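Side-chain contact in Eps1p (Saccharomyces cerevisiae, PDB 4TW5), which is a yeast protein of the thioredoxin superfamily whose chain carries thioredoxin-like domains with paired cysteines: residues E52-E57 / A112-E117. Sequence-based numbering, arbitrary orientation.
Sequences EEFKEE and AFARRE
F54 and E57, at and just past the junction of helices 44-53 and 55-61, face A114 and R115 on helix 107-118, with CA atoms 9.2 Å apart for F54 and A114 and 8.7 Å for E57 and R115. Side chains alone bridge this gap. R115 stretches out through CD to NE and takes the carboxylate of E57 with NE and NH2 along one edge of its guanidinium. R115 NH2 donates to the syn lone pair of E57 OE1, modelled at 2.5 Å, shorter than usual and doubtful at this resolution; R115 NE donates to E57 OE2 at 2.8 Å, bent to 156°. The two flat groups are turned 35° apart, and NE meets OE2 on its syn side but tilted out of the carboxylate plane. The helix pair 44-53/55-61 and helix 107-118 cover the same side of the sheet in this thioredoxin fold, since A114 rests on I29 of strand 27-33 and on F65 of strand 63-69, while F54 touches I63 and meets F65 edge-to-face. Beneath the ion pair lies the buried, apolar half of the contact. F54 sets its CG anti to the backbone N (chi1 -163°), which carries the ring toward helix 107-118 until CZ lies 3.8 Å from A114 CB, an oblique approach. The carbonyl carbon of E57 lies over one face of that ring, closer to its edge than to its centre.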
loop_
_atom_site.group_PDB
_atom_site.type_symbol
_atom_site.label_atom_id
_atom_site.label_comp_id
_atom_site.label_asym_id
_atom_site.label_seq_id
_atom_site.Cartn_x
_atom_site.Cartn_y
_atom_site.Cartn_z
ATOM N N GLU A 52 32.437 -35.752 28.042
ATOM C CA GLU A 52 33.312 -36.564 27.219
ATOM C C GLU A 52 33.151 -36.245 25.743
ATOM O O GLU A 52 34.138 -36.150 25.009
ATOM C CB GLU A 52 33.050 -38.074 27.446
ATOM C CG GLU A 52 33.842 -38.962 26.470
ATOM C CD GLU A 52 33.810 -40.453 26.781
ATOM O OE1 GLU A 52 32.710 -41.026 26.951
ATOM O OE2 GLU A 52 34.903 -41.051 26.843
ATOM N N GLU A 53 31.913 -36.034 25.310
ATOM C CA GLU A 53 31.694 -35.755 23.899
ATOM C C GLU A 53 32.140 -34.327 23.544
ATOM O O GLU A 53 32.440 -34.036 22.386
ATOM C CB GLU A 53 30.221 -35.957 23.542
ATOM C CG GLU A 53 29.987 -36.412 22.104
ATOM C CD GLU A 53 30.458 -37.868 21.860
ATOM O OE1 GLU A 53 30.829 -38.578 22.835
ATOM O OE2 GLU A 53 30.457 -38.304 20.686
ATOM N N PHE A 54 32.226 -33.458 24.550
ATOM C CA PHE A 54 32.556 -32.048 24.327
ATOM C C PHE A 54 34.040 -31.732 24.425
ATOM O O PHE A 54 34.431 -30.581 24.271
ATOM C CB PHE A 54 31.807 -31.158 25.320
ATOM C CG PHE A 54 31.772 -29.710 24.919
ATOM C CD1 PHE A 54 31.027 -29.305 23.827
ATOM C CD2 PHE A 54 32.510 -28.760 25.617
ATOM C CE1 PHE A 54 31.001 -27.990 23.450
ATOM C CE2 PHE A 54 32.486 -27.444 25.240
ATOM C CZ PHE A 54 31.731 -27.055 24.156
ATOM N N LYS A 55 34.853 -32.759 24.661
ATOM C CA LYS A 55 36.285 -32.608 24.911
ATOM C C LYS A 55 37.010 -31.761 23.862
ATOM O O LYS A 55 37.879 -30.956 24.211
ATOM C CB LYS A 55 36.947 -33.993 25.000
ATOM C CG LYS A 55 36.895 -34.621 26.394
ATOM C CD LYS A 55 37.057 -36.139 26.349
ATOM C CE LYS A 55 38.346 -36.528 25.661
ATOM N NZ LYS A 55 38.557 -37.988 25.570
ATOM N N GLU A 56 36.695 -31.984 22.586
ATOM C CA GLU A 56 37.374 -31.285 21.492
ATOM C C GLU A 56 36.992 -29.810 21.336
ATOM O O GLU A 56 37.853 -28.940 21.195
ATOM C CB GLU A 56 37.102 -31.987 20.154
ATOM C CG GLU A 56 37.727 -33.360 20.003
ATOM C CD GLU A 56 39.172 -33.409 20.480
ATOM O OE1 GLU A 56 39.993 -32.576 20.020
ATOM O OE2 GLU A 56 39.486 -34.286 21.314
ATOM N N GLU A 57 35.692 -29.544 21.374
ATOM C CA GLU A 57 35.156 -28.214 21.141
ATOM C C GLU A 57 35.519 -27.352 22.332
ATOM O O GLU A 57 35.801 -26.156 22.194
ATOM C CB GLU A 57 33.648 -28.298 20.922
ATOM C CG GLU A 57 33.327 -29.012 19.603
ATOM C CD GLU A 57 31.844 -29.104 19.285
ATOM O OE1 GLU A 57 31.508 -29.785 18.289
ATOM O OE2 GLU A 57 31.014 -28.581 20.064
ATOM N N ALA A 112 24.381 -28.136 22.823
ATOM C CA ALA A 112 23.792 -27.072 22.012
ATOM C C ALA A 112 23.900 -25.743 22.745
ATOM O O ALA A 112 24.254 -24.730 22.164
ATOM C CB ALA A 112 22.331 -27.396 21.663
ATOM N N PHE A 113 23.601 -25.777 24.035
ATOM C CA PHE A 113 23.715 -24.630 24.910
ATOM C C PHE A 113 25.123 -24.079 24.997
ATOM O O PHE A 113 25.304 -22.867 25.013
ATOM C CB PHE A 113 23.214 -24.983 26.308
ATOM C CG PHE A 113 23.397 -23.888 27.313
ATOM C CD1 PHE A 113 22.709 -22.701 27.199
ATOM C CD2 PHE A 113 24.251 -24.064 28.386
ATOM C CE1 PHE A 113 22.884 -21.698 28.140
ATOM C CE2 PHE A 113 24.425 -23.077 29.328
ATOM C CZ PHE A 113 23.742 -21.889 29.210
ATOM N N ALA A 114 26.128 -24.939 25.105
ATOM C CA ALA A 114 27.475 -24.403 25.113
ATOM C C ALA A 114 27.785 -23.752 23.747
ATOM O O ALA A 114 28.259 -22.604 23.690
ATOM C CB ALA A 114 28.495 -25.478 25.470
ATOM N N ARG A 115 27.458 -24.435 22.652
ATOM C CA ARG A 115 27.685 -23.850 21.327
ATOM C C ARG A 115 26.911 -22.537 21.130
ATOM O O ARG A 115 27.425 -21.587 20.569
ATOM C CB ARG A 115 27.308 -24.828 20.218
ATOM C CG ARG A 115 28.216 -26.031 20.122
ATOM C CD ARG A 115 27.664 -27.009 19.145
ATOM N NE ARG A 115 28.547 -28.140 18.929
ATOM C CZ ARG A 115 28.167 -29.270 18.346
ATOM N NH1 ARG A 115 26.916 -29.399 17.923
ATOM N NH2 ARG A 115 29.037 -30.262 18.175
ATOM N N ARG A 116 25.677 -22.496 21.608
ATOM C CA ARG A 116 24.851 -21.294 21.503
ATOM C C ARG A 116 25.540 -20.105 22.207
ATOM O O ARG A 116 25.689 -19.033 21.641
ATOM C CB ARG A 116 23.461 -21.586 22.092
ATOM C CG ARG A 116 22.342 -20.733 21.548
ATOM C CD ARG A 116 20.973 -21.152 22.106
ATOM N NE ARG A 116 20.708 -22.544 21.807
ATOM C CZ ARG A 116 20.562 -23.488 22.725
ATOM N NH1 ARG A 116 20.610 -23.179 24.007
ATOM N NH2 ARG A 116 20.357 -24.738 22.353
ATOM N N GLU A 117 26.017 -20.345 23.421
ATOM C CA GLU A 117 26.627 -19.328 24.241
ATOM C C GLU A 117 27.989 -18.855 23.772
ATOM O O GLU A 117 28.404 -17.752 24.118
ATOM C CB GLU A 117 26.732 -19.828 25.683
ATOM C CG GLU A 117 25.347 -19.990 26.324
ATOM C CD GLU A 117 24.467 -18.741 26.206
ATOM O OE1 GLU A 117 24.977 -17.598 26.340
ATOM O OE2 GLU A 117 23.256 -18.910 25.950
#